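Long-range contacts in glycoside hydrolase family protein (Novosphingobium sp. PP1Y, PDB 6Q2F), which probably hydrolyses glycosides by releasing terminal alpha-L-rhamnose: residues E918-V923 against E949-L954; K926-W931 against E939-R944; P757-Y762 against V877-T882; I904-N909 against D959-V964. All blocks are in the same frame, centred on the assembly; numbering follows the deposited sequence.

Contact 1. Residues E918-V923 against E949-L954; sequences EAHFRV and ETVVPL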
loop_
_atom_site.group_PDB
_atom_site.type_symbol
_atom_site.label_atom_id
_atom_site.label_comp_id
_atom_site.label_asym_id
_atom_site.label_seq_id
_atom_site.Cartn_x
_atom_site.Cartn_y
_atom_site.Cartn_z
ATOM N N GLU A 918 -23.554 17.187 18.836
ATOM C CA GLU A 918 -24.106 18.204 17.956
ATOM C C GLU A 918 -23.114 18.364 16.815
ATOM O O GLU A 918 -21.960 18.749 17.042
ATOM C CB GLU A 918 -24.346 19.531 18.686
ATOM C CG GLU A 918 -25.507 19.492 19.689
ATOM C CD GLU A 918 -26.442 20.693 19.565
ATOM O OE1 GLU A 918 -25.970 21.850 19.673
ATOM O OE2 GLU A 918 -27.651 20.472 19.341
ATOM N N ALA A 919 -23.549 18.027 15.606
ATOM C CA ALA A 919 -22.672 17.989 14.443
ATOM C C ALA A 919 -22.839 19.276 13.645
ATOM O O ALA A 919 -23.972 19.685 13.360
ATOM C CB ALA A 919 -22.978 16.776 13.565
ATOM N N HIS A 920 -21.710 19.910 13.298
ATOM C CA HIS A 920 -21.669 21.193 12.593
ATOM C C HIS A 920 -21.145 20.970 11.186
ATOM O O HIS A 920 -20.017 20.506 11.016
ATOM C CB HIS A 920 -20.765 22.207 13.305
ATOM C CG HIS A 920 -21.252 22.610 14.664
ATOM N ND1 HIS A 920 -21.527 23.920 15.000
ATOM C CD2 HIS A 920 -21.520 21.872 15.769
ATOM C CE1 HIS A 920 -21.952 23.970 16.250
ATOM N NE2 HIS A 920 -21.940 22.745 16.745
ATOM N N PHE A 921 -21.954 21.313 10.187
ATOM C CA PHE A 921 -21.577 21.156 8.791
ATOM C C PHE A 921 -21.530 22.531 8.143
ATOM O O PHE A 921 -22.411 23.374 8.386
ATOM C CB PHE A 921 -22.555 20.250 8.043
ATOM C CG PHE A 921 -22.766 18.917 8.697
ATOM C CD1 PHE A 921 -23.670 18.781 9.732
ATOM C CD2 PHE A 921 -22.060 17.799 8.278
ATOM C CE1 PHE A 921 -23.868 17.558 10.335
ATOM C CE2 PHE A 921 -22.251 16.574 8.875
ATOM C CZ PHE A 921 -23.154 16.453 9.913
ATOM N N ARG A 922 -20.491 22.761 7.334
ATOM C CA ARG A 922 -20.350 24.021 6.604
ATOM C C ARG A 922 -21.249 23.969 5.368
ATOM O O ARG A 922 -20.808 23.822 4.228
ATOM C CB ARG A 922 -18.895 24.268 6.232
ATOM C CG ARG A 922 -18.626 25.646 5.599
ATOM C CD ARG A 922 -17.152 25.762 5.181
ATOM N NE ARG A 922 -16.786 24.767 4.175
ATOM C CZ ARG A 922 -15.565 24.256 4.023
ATOM N NH1 ARG A 922 -14.579 24.611 4.837
ATOM N NH2 ARG A 922 -15.335 23.372 3.065
ATOM N N VAL A 923 -22.554 24.058 5.615
ATOM C CA VAL A 923 -23.539 24.031 4.541
ATOM C C VAL A 923 -24.785 24.733 5.046
ATOM O O VAL A 923 -25.035 24.822 6.247
ATOM C CB VAL A 923 -23.875 22.597 4.059
ATOM C CG1 VAL A 923 -24.474 21.784 5.201
ATOM C CG2 VAL A 923 -24.851 22.609 2.874
ATOM N N GLU A 949 -23.605 27.701 8.911
ATOM C CA GLU A 949 -23.477 26.282 9.210
ATOM C C GLU A 949 -24.844 25.692 9.519
ATOM O O GLU A 949 -25.799 26.406 9.818
ATOM C CB GLU A 949 -22.545 26.042 10.401
ATOM C CG GLU A 949 -23.147 26.626 11.680
ATOM C CD GLU A 949 -22.387 26.269 12.933
ATOM O OE1 GLU A 949 -21.402 25.511 12.843
ATOM O OE2 GLU A 949 -22.788 26.767 14.013
ATOM N N THR A 950 -24.921 24.371 9.444
ATOM C CA THR A 950 -26.083 23.618 9.883
ATOM C C THR A 950 -25.655 22.779 11.078
ATOM O O THR A 950 -24.618 22.114 11.029
ATOM C CB THR A 950 -26.628 22.731 8.759
ATOM O OG1 THR A 950 -27.020 23.558 7.658
ATOM C CG2 THR A 950 -27.847 21.909 9.239
ATOM N N VAL A 951 -26.434 22.824 12.137
ATOM C CA VAL A 951 -26.157 22.062 13.333
ATOM C C VAL A 951 -27.187 20.956 13.445
ATOM O O VAL A 951 -28.363 21.189 13.382
ATOM C CB VAL A 951 -26.161 22.922 14.589
ATOM C CG1 VAL A 951 -25.638 22.153 15.757
ATOM C CG2 VAL A 951 -25.332 24.154 14.384
ATOM N N VAL A 952 -26.716 19.733 13.588
ATOM C CA VAL A 952 -27.603 18.602 13.650
ATOM C C VAL A 952 -27.332 17.766 14.850
ATOM O O VAL A 952 -26.228 17.356 15.041
ATOM C CB VAL A 952 -27.410 17.726 12.418
ATOM C CG1 VAL A 952 -28.361 16.561 12.409
ATOM C CG2 VAL A 952 -27.575 18.542 11.175
ATOM N N PRO A 953 -28.322 17.478 15.670
ATOM C CA PRO A 953 -28.050 16.611 16.811
ATOM C C PRO A 953 -28.013 15.171 16.303
ATOM O O PRO A 953 -28.920 14.750 15.650
ATOM C CB PRO A 953 -29.230 16.840 17.723
ATOM C CG PRO A 953 -30.300 17.319 16.843
ATOM C CD PRO A 953 -29.649 18.080 15.746
ATOM N N LEU A 954 -26.965 14.446 16.605
ATOM C CA LEU A 954 -26.804 13.088 16.109
ATOM C C LEU A 954 -26.578 12.139 17.268
ATOM O O LEU A 954 -25.819 12.441 18.194
ATOM C CB LEU A 954 -25.623 12.963 15.139
ATOM C CG LEU A 954 -25.771 13.554 13.742
ATOM C CD1 LEU A 954 -24.509 13.251 12.976
ATOM C CD2 LEU A 954 -26.975 12.958 13.034
#

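Contact 2. Residues K926-W931 against E939-R944; sequences KQPELW and EPISYR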
loop_
_atom_site.group_PDB
_atom_site.type_symbol
_atom_site.label_atom_id
_atom_site.label_comp_id
_atom_site.label_asym_id
_atom_site.label_seq_id
_atom_site.Cartn_x
_atom_site.Cartn_y
_atom_site.Cartn_z
ATOM N N LYS A 926 -30.119 23.686 2.972
ATOM C CA LYS A 926 -30.527 22.311 2.707
ATOM C C LYS A 926 -31.087 21.675 3.973
ATOM O O LYS A 926 -30.562 21.891 5.066
ATOM C CB LYS A 926 -29.344 21.482 2.180
ATOM C CG LYS A 926 -28.759 21.965 0.840
ATOM C CD LYS A 926 -29.665 21.577 -0.336
ATOM C CE LYS A 926 -28.930 21.742 -1.683
ATOM N NZ LYS A 926 -29.783 21.375 -2.856
ATOM N N GLN A 927 -32.136 20.870 3.840
ATOM C CA GLN A 927 -32.607 20.155 5.014
ATOM C C GLN A 927 -31.935 18.801 5.073
ATOM O O GLN A 927 -32.128 17.981 4.164
ATOM C CB GLN A 927 -34.119 20.022 5.057
ATOM C CG GLN A 927 -34.827 19.447 3.880
ATOM C CD GLN A 927 -36.266 19.175 4.242
ATOM O OE1 GLN A 927 -36.548 18.763 5.362
ATOM N NE2 GLN A 927 -37.189 19.453 3.323
ATOM N N PRO A 928 -31.115 18.547 6.079
ATOM C CA PRO A 928 -30.347 17.302 6.109
ATOM C C PRO A 928 -31.262 16.117 6.320
ATOM O O PRO A 928 -32.342 16.241 6.891
ATOM C CB PRO A 928 -29.396 17.499 7.296
ATOM C CG PRO A 928 -30.076 18.518 8.162
ATOM C CD PRO A 928 -30.864 19.399 7.250
ATOM N N GLU A 929 -30.822 14.964 5.821
ATOM C CA GLU A 929 -31.450 13.686 6.114
ATOM C C GLU A 929 -30.358 12.665 6.378
ATOM O O GLU A 929 -29.270 12.740 5.794
ATOM C CB GLU A 929 -32.326 13.197 4.958
ATOM C CG GLU A 929 -33.633 13.955 4.786
ATOM C CD GLU A 929 -34.500 13.362 3.681
ATOM O OE1 GLU A 929 -33.934 12.824 2.699
ATOM O OE2 GLU A 929 -35.744 13.418 3.808
ATOM N N LEU A 930 -30.645 11.721 7.276
ATOM C CA LEU A 930 -29.756 10.576 7.445
ATOM C C LEU A 930 -30.090 9.502 6.422
ATOM O O LEU A 930 -31.256 9.119 6.276
ATOM C CB LEU A 930 -29.865 9.978 8.845
ATOM C CG LEU A 930 -29.606 10.892 10.027
ATOM C CD1 LEU A 930 -29.750 10.111 11.331
ATOM C CD2 LEU A 930 -28.246 11.535 9.903
ATOM N N TRP A 931 -29.066 9.004 5.726
ATOM C CA TRP A 931 -29.204 7.863 4.829
ATOM C C TRP A 931 -28.460 6.677 5.417
ATOM O O TRP A 931 -27.291 6.795 5.781
ATOM C CB TRP A 931 -28.667 8.171 3.431
ATOM C CG TRP A 931 -29.462 9.170 2.667
ATOM C CD1 TRP A 931 -30.171 10.219 3.175
ATOM C CD2 TRP A 931 -29.633 9.223 1.241
ATOM N NE1 TRP A 931 -30.778 10.919 2.156
ATOM C CE2 TRP A 931 -30.460 10.332 0.960
ATOM C CE3 TRP A 931 -29.182 8.428 0.177
ATOM C CZ2 TRP A 931 -30.838 10.675 -0.332
ATOM C CZ3 TRP A 931 -29.553 8.771 -1.114
ATOM C CH2 TRP A 931 -30.375 9.888 -1.360
ATOM N N GLU A 939 -34.048 9.094 6.483
ATOM C CA GLU A 939 -34.778 9.406 7.685
ATOM C C GLU A 939 -34.620 10.897 7.949
ATOM O O GLU A 939 -33.515 11.437 7.783
ATOM C CB GLU A 939 -34.229 8.568 8.848
ATOM C CG GLU A 939 -34.510 9.053 10.245
ATOM C CD GLU A 939 -33.729 8.242 11.273
ATOM O OE1 GLU A 939 -32.790 7.519 10.854
ATOM O OE2 GLU A 939 -34.040 8.315 12.479
ATOM N N PRO A 940 -35.700 11.584 8.309
ATOM C CA PRO A 940 -35.600 13.006 8.633
ATOM C C PRO A 940 -34.923 13.206 9.979
ATOM O O PRO A 940 -34.884 12.316 10.829
ATOM C CB PRO A 940 -37.060 13.480 8.678
ATOM C CG PRO A 940 -37.895 12.298 8.248
ATOM C CD PRO A 940 -37.068 11.078 8.471
ATOM N N ILE A 941 -34.383 14.411 10.161
ATOM C CA ILE A 941 -33.575 14.720 11.330
ATOM C C ILE A 941 -33.822 16.179 11.703
ATOM O O ILE A 941 -34.183 16.999 10.857
ATOM C CB ILE A 941 -32.076 14.399 11.055
ATOM C CG1 ILE A 941 -31.297 14.244 12.363
ATOM C CG2 ILE A 941 -31.419 15.418 10.130
ATOM C CD1 ILE A 941 -31.572 12.944 13.074
ATOM N N SER A 942 -33.693 16.484 12.990
ATOM C CA SER A 942 -33.790 17.858 13.461
ATOM C C SER A 942 -32.532 18.627 13.080
ATOM O O SER A 942 -31.450 18.053 12.980
ATOM C CB SER A 942 -33.987 17.898 14.977
ATOM O OG SER A 942 -35.252 17.381 15.331
ATOM N N TYR A 943 -32.680 19.935 12.869
ATOM C CA TYR A 943 -31.533 20.735 12.467
ATOM C C TYR A 943 -31.824 22.208 12.710
ATOM O O TYR A 943 -32.979 22.626 12.819
ATOM C CB TYR A 943 -31.171 20.511 10.987
ATOM C CG TYR A 943 -32.213 21.042 10.025
ATOM C CD1 TYR A 943 -33.281 20.249 9.631
ATOM C CD2 TYR A 943 -32.145 22.342 9.534
ATOM C CE1 TYR A 943 -34.245 20.724 8.763
ATOM C CE2 TYR A 943 -33.112 22.832 8.675
ATOM C CZ TYR A 943 -34.162 22.016 8.294
ATOM O OH TYR A 943 -35.129 22.495 7.437
ATOM N N ARG A 944 -30.748 22.996 12.747
ATOM C CA ARG A 944 -30.823 24.450 12.780
ATOM C C ARG A 944 -29.784 25.010 11.827
ATOM O O ARG A 944 -28.607 24.627 11.889
ATOM C CB ARG A 944 -30.599 25.001 14.198
ATOM C CG ARG A 944 -29.857 26.317 14.224
ATOM C CD ARG A 944 -29.924 26.975 15.591
ATOM N NE ARG A 944 -31.199 27.647 15.825
ATOM C CZ ARG A 944 -31.401 28.947 15.639
ATOM N NH1 ARG A 944 -30.406 29.722 15.218
ATOM N NH2 ARG A 944 -32.597 29.477 15.885
#

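Contact 3. Residues P757-Y762 against V877-T882; sequences PVRYAY and VAPDFT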
loop_
_atom_site.group_PDB
_atom_site.type_symbol
_atom_site.label_atom_id
_atom_site.label_comp_id
_atom_site.label_asym_id
_atom_site.label_seq_id
_atom_site.Cartn_x
_atom_site.Cartn_y
_atom_site.Cartn_z
ATOM N N PRO A 757 -5.000 18.626 8.728
ATOM C CA PRO A 757 -6.176 19.164 9.417
ATOM C C PRO A 757 -7.089 18.044 9.914
ATOM O O PRO A 757 -7.013 16.889 9.481
ATOM C CB PRO A 757 -6.859 20.004 8.337
ATOM C CG PRO A 757 -6.443 19.342 7.039
ATOM C CD PRO A 757 -5.045 18.832 7.263
ATOM N N VAL A 758 -7.959 18.392 10.856
ATOM C CA VAL A 758 -8.953 17.467 11.388
ATOM C C VAL A 758 -10.367 17.865 10.972
ATOM O O VAL A 758 -11.147 17.032 10.511
ATOM C CB VAL A 758 -8.843 17.361 12.924
ATOM C CG1 VAL A 758 -9.994 16.529 13.480
ATOM C CG2 VAL A 758 -7.501 16.743 13.310
ATOM N N ARG A 759 -10.706 19.141 11.126
ATOM C CA ARG A 759 -12.036 19.660 10.834
ATOM C C ARG A 759 -12.192 20.070 9.379
ATOM O O ARG A 759 -13.275 20.520 8.984
ATOM C CB ARG A 759 -12.335 20.837 11.776
ATOM C CG ARG A 759 -12.141 20.460 13.261
ATOM C CD ARG A 759 -12.406 21.648 14.203
ATOM N NE ARG A 759 -11.612 22.817 13.845
ATOM C CZ ARG A 759 -11.940 24.069 14.145
ATOM N NH1 ARG A 759 -13.060 24.326 14.808
ATOM N NH2 ARG A 759 -11.149 25.067 13.771
ATOM N N TYR A 760 -11.140 19.887 8.582
ATOM C CA TYR A 760 -11.137 20.113 7.150
ATOM C C TYR A 760 -10.582 18.871 6.460
ATOM O O TYR A 760 -9.687 18.208 6.990
ATOM C CB TYR A 760 -10.246 21.321 6.770
ATOM C CG TYR A 760 -10.517 22.602 7.536
ATOM C CD1 TYR A 760 -10.102 22.746 8.849
ATOM C CD2 TYR A 760 -11.141 23.685 6.918
ATOM C CE1 TYR A 760 -10.332 23.927 9.552
ATOM C CE2 TYR A 760 -11.366 24.860 7.596
ATOM C CZ TYR A 760 -10.967 24.969 8.915
ATOM O OH TYR A 760 -11.206 26.145 9.597
ATOM N N ALA A 761 -11.095 18.559 5.276
ATOM C CA ALA A 761 -10.552 17.427 4.541
ATOM C C ALA A 761 -9.317 17.850 3.748
ATOM O O ALA A 761 -9.091 19.034 3.486
ATOM C CB ALA A 761 -11.594 16.827 3.596
ATOM N N TYR A 762 -8.509 16.862 3.373
ATOM C CA TYR A 762 -7.282 17.149 2.651
ATOM C C TYR A 762 -6.967 16.032 1.669
ATOM O O TYR A 762 -7.416 14.890 1.818
ATOM C CB TYR A 762 -6.089 17.352 3.593
ATOM C CG TYR A 762 -5.655 16.125 4.368
ATOM C CD1 TYR A 762 -6.339 15.721 5.518
ATOM C CD2 TYR A 762 -4.531 15.402 3.984
ATOM C CE1 TYR A 762 -5.933 14.602 6.245
ATOM C CE2 TYR A 762 -4.118 14.297 4.698
ATOM C CZ TYR A 762 -4.822 13.891 5.823
ATOM O OH TYR A 762 -4.391 12.793 6.535
ATOM N N VAL A 877 -11.630 30.753 6.796
ATOM C CA VAL A 877 -12.220 29.546 6.232
ATOM C C VAL A 877 -12.813 28.738 7.378
ATOM O O VAL A 877 -12.078 28.186 8.204
ATOM C CB VAL A 877 -11.198 28.726 5.437
ATOM C CG1 VAL A 877 -11.848 27.460 4.902
ATOM C CG2 VAL A 877 -10.667 29.555 4.283
ATOM N N ALA A 878 -14.142 28.659 7.420
ATOM C CA ALA A 878 -14.823 27.957 8.498
ATOM C C ALA A 878 -14.565 26.448 8.412
ATOM O O ALA A 878 -14.396 25.900 7.323
ATOM C CB ALA A 878 -16.330 28.226 8.447
ATOM N N PRO A 879 -14.537 25.762 9.554
ATOM C CA PRO A 879 -14.424 24.295 9.544
ATOM C C PRO A 879 -15.500 23.654 8.684
ATOM O O PRO A 879 -16.653 24.085 8.676
ATOM C CB PRO A 879 -14.612 23.909 11.014
ATOM C CG PRO A 879 -14.422 25.165 11.800
ATOM C CD PRO A 879 -14.753 26.314 10.903
ATOM N N ASP A 880 -15.115 22.600 7.959
ATOM C CA ASP A 880 -16.096 21.874 7.164
ATOM C C ASP A 880 -16.972 21.000 8.047
ATOM O O ASP A 880 -18.207 21.013 7.924
ATOM C CB ASP A 880 -15.389 21.029 6.105
ATOM C CG ASP A 880 -16.328 20.567 5.008
ATOM O OD1 ASP A 880 -17.463 21.084 4.957
ATOM O OD2 ASP A 880 -15.920 19.697 4.192
ATOM N N PHE A 881 -16.354 20.211 8.929
ATOM C CA PHE A 881 -17.104 19.360 9.843
ATOM C C PHE A 881 -16.458 19.422 11.211
ATOM O O PHE A 881 -15.244 19.255 11.345
ATOM C CB PHE A 881 -17.174 17.897 9.378
ATOM C CG PHE A 881 -17.762 16.965 10.420
ATOM C CD1 PHE A 881 -19.114 16.981 10.703
ATOM C CD2 PHE A 881 -16.950 16.110 11.136
ATOM C CE1 PHE A 881 -19.652 16.151 11.678
ATOM C CE2 PHE A 881 -17.475 15.273 12.102
ATOM C CZ PHE A 881 -18.829 15.293 12.375
ATOM N N THR A 882 -17.277 19.652 12.225
ATOM C CA THR A 882 -16.824 19.574 13.603
ATOM C C THR A 882 -18.023 19.203 14.461
ATOM O O THR A 882 -19.152 19.120 13.974
ATOM C CB THR A 882 -16.193 20.881 14.076
ATOM O OG1 THR A 882 -15.507 20.639 15.311
ATOM C CG2 THR A 882 -17.279 21.925 14.300
HETATM O O HOH W 1 -14.351 22.748 16.611
HETATM O O HOH W 2 -13.021 20.096 3.912
#

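Contact 4. Residues I904-N909 against D959-V964; sequences IYYLVN and DEAVFV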
loop_
_atom_site.group_PDB
_atom_site.type_symbol
_atom_site.label_atom_id
_atom_site.label_comp_id
_atom_site.label_asym_id
_atom_site.label_seq_id
_atom_site.Cartn_x
_atom_site.Cartn_y
_atom_site.Cartn_z
ATOM N N ILE A 904 -22.994 15.576 0.597
ATOM C CA ILE A 904 -23.095 14.316 1.315
ATOM C C ILE A 904 -21.922 14.259 2.278
ATOM O O ILE A 904 -20.769 14.325 1.844
ATOM C CB ILE A 904 -23.063 13.108 0.376
ATOM C CG1 ILE A 904 -24.222 13.164 -0.615
ATOM C CG2 ILE A 904 -23.091 11.816 1.195
ATOM C CD1 ILE A 904 -24.008 12.194 -1.762
ATOM N N TYR A 905 -22.211 14.176 3.580
ATOM C CA TYR A 905 -21.182 13.935 4.582
ATOM C C TYR A 905 -21.264 12.497 5.048
ATOM O O TYR A 905 -22.351 11.978 5.298
ATOM C CB TYR A 905 -21.317 14.877 5.781
ATOM C CG TYR A 905 -20.932 16.296 5.485
ATOM C CD1 TYR A 905 -21.846 17.161 4.892
ATOM C CD2 TYR A 905 -19.672 16.786 5.803
ATOM C CE1 TYR A 905 -21.524 18.477 4.615
ATOM C CE2 TYR A 905 -19.337 18.116 5.521
ATOM C CZ TYR A 905 -20.278 18.950 4.934
ATOM O OH TYR A 905 -19.990 20.264 4.651
ATOM N N TYR A 906 -20.109 11.850 5.122
ATOM C CA TYR A 906 -19.986 10.504 5.654
ATOM C C TYR A 906 -19.266 10.606 6.981
ATOM O O TYR A 906 -18.174 11.166 7.034
ATOM C CB TYR A 906 -19.199 9.611 4.691
ATOM C CG TYR A 906 -19.029 8.173 5.137
ATOM C CD1 TYR A 906 -20.128 7.349 5.350
ATOM C CD2 TYR A 906 -17.770 7.636 5.328
ATOM C CE1 TYR A 906 -19.971 6.014 5.735
ATOM C CE2 TYR A 906 -17.605 6.315 5.714
ATOM C CZ TYR A 906 -18.695 5.510 5.903
ATOM O OH TYR A 906 -18.491 4.189 6.276
ATOM N N LEU A 907 -19.871 10.055 8.036
ATOM C CA LEU A 907 -19.335 10.101 9.391
ATOM C C LEU A 907 -19.160 8.685 9.932
ATOM O O LEU A 907 -20.023 7.819 9.726
ATOM C CB LEU A 907 -20.270 10.869 10.333
ATOM C CG LEU A 907 -20.808 12.253 9.951
ATOM C CD1 LEU A 907 -21.546 12.882 11.139
ATOM C CD2 LEU A 907 -19.679 13.157 9.519
ATOM N N VAL A 908 -18.069 8.451 10.666
ATOM C CA VAL A 908 -17.853 7.165 11.327
ATOM C C VAL A 908 -17.458 7.415 12.771
ATOM O O VAL A 908 -16.426 8.046 13.031
ATOM C CB VAL A 908 -16.777 6.321 10.639
ATOM C CG1 VAL A 908 -16.689 4.944 11.353
ATOM C CG2 VAL A 908 -17.102 6.174 9.168
ATOM N N ASN A 909 -18.258 6.901 13.705
ATOM C CA ASN A 909 -17.905 6.934 15.121
ATOM C C ASN A 909 -16.922 5.802 15.380
ATOM O O ASN A 909 -17.308 4.649 15.579
ATOM C CB ASN A 909 -19.144 6.810 16.002
ATOM C CG ASN A 909 -18.798 6.517 17.444
ATOM O OD1 ASN A 909 -17.769 6.954 17.942
ATOM N ND2 ASN A 909 -19.670 5.770 18.130
ATOM N N ASP A 959 -19.318 2.371 16.599
ATOM C CA ASP A 959 -18.931 1.991 15.239
ATOM C C ASP A 959 -20.010 2.311 14.204
ATOM O O ASP A 959 -19.964 1.799 13.082
ATOM C CB ASP A 959 -18.561 0.504 15.139
ATOM C CG ASP A 959 -17.353 0.139 15.974
ATOM O OD1 ASP A 959 -16.465 0.993 16.171
ATOM O OD2 ASP A 959 -17.285 -1.029 16.422
ATOM N N GLU A 960 -20.998 3.136 14.531
ATOM C CA GLU A 960 -21.974 3.484 13.513
ATOM C C GLU A 960 -21.335 4.352 12.434
ATOM O O GLU A 960 -20.515 5.235 12.712
ATOM C CB GLU A 960 -23.181 4.215 14.096
ATOM C CG GLU A 960 -24.252 4.465 13.023
ATOM C CD GLU A 960 -25.519 5.083 13.577
ATOM O OE1 GLU A 960 -25.622 5.194 14.812
ATOM O OE2 GLU A 960 -26.397 5.460 12.773
ATOM N N ALA A 961 -21.715 4.075 11.197
ATOM C CA ALA A 961 -21.397 4.879 10.040
ATOM C C ALA A 961 -22.705 5.364 9.445
ATOM O O ALA A 961 -23.660 4.597 9.347
ATOM C CB ALA A 961 -20.609 4.062 9.004
ATOM N N VAL A 962 -22.754 6.627 9.026
ATOM C CA VAL A 962 -24.006 7.165 8.523
ATOM C C VAL A 962 -23.717 8.294 7.555
ATOM O O VAL A 962 -22.689 8.968 7.642
ATOM C CB VAL A 962 -24.919 7.635 9.681
ATOM C CG1 VAL A 962 -24.418 8.957 10.267
ATOM C CG2 VAL A 962 -26.373 7.730 9.222
ATOM N N PHE A 963 -24.637 8.496 6.625
ATOM C CA PHE A 963 -24.545 9.598 5.692
ATOM C C PHE A 963 -25.504 10.694 6.134
ATOM O O PHE A 963 -26.679 10.424 6.412
ATOM C CB PHE A 963 -24.851 9.105 4.278
ATOM C CG PHE A 963 -23.807 8.162 3.730
ATOM C CD1 PHE A 963 -23.867 6.798 3.996
ATOM C CD2 PHE A 963 -22.762 8.647 2.961
ATOM C CE1 PHE A 963 -22.898 5.926 3.495
ATOM C CE2 PHE A 963 -21.785 7.790 2.444
ATOM C CZ PHE A 963 -21.853 6.431 2.707
ATOM N N VAL A 964 -24.987 11.908 6.260
ATOM C CA VAL A 964 -25.811 13.090 6.495
ATOM C C VAL A 964 -25.874 13.809 5.156
ATOM O O VAL A 964 -24.866 14.316 4.651
ATOM C CB VAL A 964 -25.260 13.972 7.622
ATOM C CG1 VAL A 964 -26.275 15.078 8.003
ATOM C CG2 VAL A 964 -24.973 13.122 8.852
#

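Contact 1. Residues E918-V923 against E949-L954
Glu949 OE1 takes the ND1 hydrogen of His920 at 2.7 Å, the donor lying well above the plane of the carboxylate while the acceptor keeps close to the imidazole plane. The two flat groups are turned 52° against each other. Glu949 reaches the ring because its CG sits between the backbone N and the carbonyl carbon (chi1 65°), with the chain extended beyond. Val951 lies alongside His920 and sets its CG2 over one face of the imidazole, a CH-pi contact. Strands 915-921 and 949-956 run antiparallel here as neighbours in a large, curled antiparallel sheet, Ala919 and Phe921 forming hydrogen-bonded pairs with Val952 and Thr950. On the sheet face carrying those four residues, Phe921 CE1 meets Val952 CG2 at 3.9 Å, while Ala919 CB touches Leu954 CD1. Tyr905 meets the Phe921 ring edge-to-face. Where strand 915-921 gives out, Arg922 centres an inverse gamma turn, and beyond it Thr950 OG1 donates to Val923 O at 2.7 Å, from above the carbonyl plane.

Contact 2. Residues K926-W931 against E939-R944
Gln927 meets Tyr943 through its CB, which lies 3.6 Å from Tyr943 OH, while that hydroxyl is hydrogen-bonded to Arg972 O outside the contact. The two segments belong to the beta hairpin of strands 926-932 and 937-946, whose second strand is interrupted by a short irregular piece around Ile941 and Ser942. Next along the chain, Pro928 sets its CD over one face of the Tyr943 ring, 3.7 Å from the ring centroid and 22° off the normal, in a CH-pi contact off-centre toward Tyr943 CG and CD1; Pro928 CG comes near Tyr943 CB. Tyr943 CG lies between its backbone N and carbonyl carbon (chi1 68°), a turn that brings the phenol across the proline. Pro928 CG also packs on Ile941 CG2, the branch that approaches Pro928 O. Glu929 gives mainly its aliphatic part, CB resting 3.5 Å from Glu939 O, and its carboxylate is bound by Lys968 in a salt bridge. At Leu930 the strands join in a hydrogen-bonded pair with two reciprocal bonds: Leu930 N donates to Glu939 O and Glu939 N to Leu930 O. Glu939 runs beside the leucine and bonds His932 NE2 through OE1. Leu930 CD1 ends against Ile941 CD1, 3.8 Å away.

Contact 3. Residues P757-Y762 against V877-T882
Three hydrogen bonds run directly between Arg759-Tyr760 and the segment 877-882. Tyr760 OH donates to Val877 O at 2.6 Å, the acceptor lying at the edge of the phenol ring, while Arg759 O receives the nearly straight N-H of Phe881 and a weak, bent bond from Asp880 N. Two waters add to these: one joins Arg759 NH1 to Thr882 OG1, the other accepts from Ala761 N and donates to Asp880 OD2. Asp880 OD1 is hydrogen-bonded to Tyr905 OH. The contact fastens the loop before strand 762-765, an element of a mixed parallel-and-antiparallel sheet, to the start of strand 881-884 in the antiparallel sheet, so it bridges two sheets. A CH-pi contact sets Pro879 CA over one face of the Tyr760 ring, 4.0 Å from its centroid; the apolar contact is Val877 CG1 on Tyr760 CE2. Arg759 bends at chi3 (-54°), which puts one face of its guanidinium over Pro879 CG, 3.4 Å from Arg759 NH1. Arg759 NE forms a salt bridge with Glu869.

Contact 4. Residues I904-N909 against D959-V964
The Phe963 ring has Tyr906 CD1 over one face, displaced toward the rim, and Ile904 CG2 at its edge, 3.6 Å from Phe963 CD2. The two aromatic planes are 35° apart and their centroids 4.6 Å, an oblique meeting in which Tyr906 CD1 comes within 3.3 Å of Phe963 CZ. Tyr906 swings its CG opposite the backbone N (chi1 -179°), which sends the phenol obliquely out over the sheet, so that its OH comes to 3.5 Å from Ala961 CB; Val908 CG2 packs on the same methyl. On the other face of the sheet, Leu907 CD1 meets Val964 CG2 at 4.1 Å. Tyr905 points to that face too, but its phenol leads away from strand 961-967 and stacks on His896. The backbones are held by five N-H...O bonds, two each at the Tyr905-Val964 and Leu907-Val962 pairs, with Asn909 N donating to Glu960 O at 3.0 Å. Next to it Asp959, with positive phi (60°), brings its CA to 3.1 Å from Asn909 O, and its carboxylate forms a salt bridge with Arg614. This is regular antiparallel pairing of strands 902-908 and 961-967 in a beta-sheet, with helix 657-670 (Phe668 on Tyr906) and helix 712-726 (Leu724 and Leu725 on Phe963) packed against one face.

In the fold
All four contacts reach one antiparallel sheet. Contact 3 closes first along the chain, tying that sheet to a loop leading into a neighbouring mixed sheet; the other three follow as nested loops, contact 2 inside contact 1 and contact 1 inside contact 4. Centres of contacts 1 and 2 are about 10 Å apart, those of contacts 2 and 3 about 20 Å. Strands 937-946 and 949-956 are neighbours linking contacts 1 and 2, strands 926-932 and 961-967 link contacts 2 and 4, and strands 881-884 and 915-921 link contacts 3 and 1. Leu954 meets both Leu907 and Leu930, so apolar side chains of contacts 1, 2 and 4 pack together inside the curled sheet.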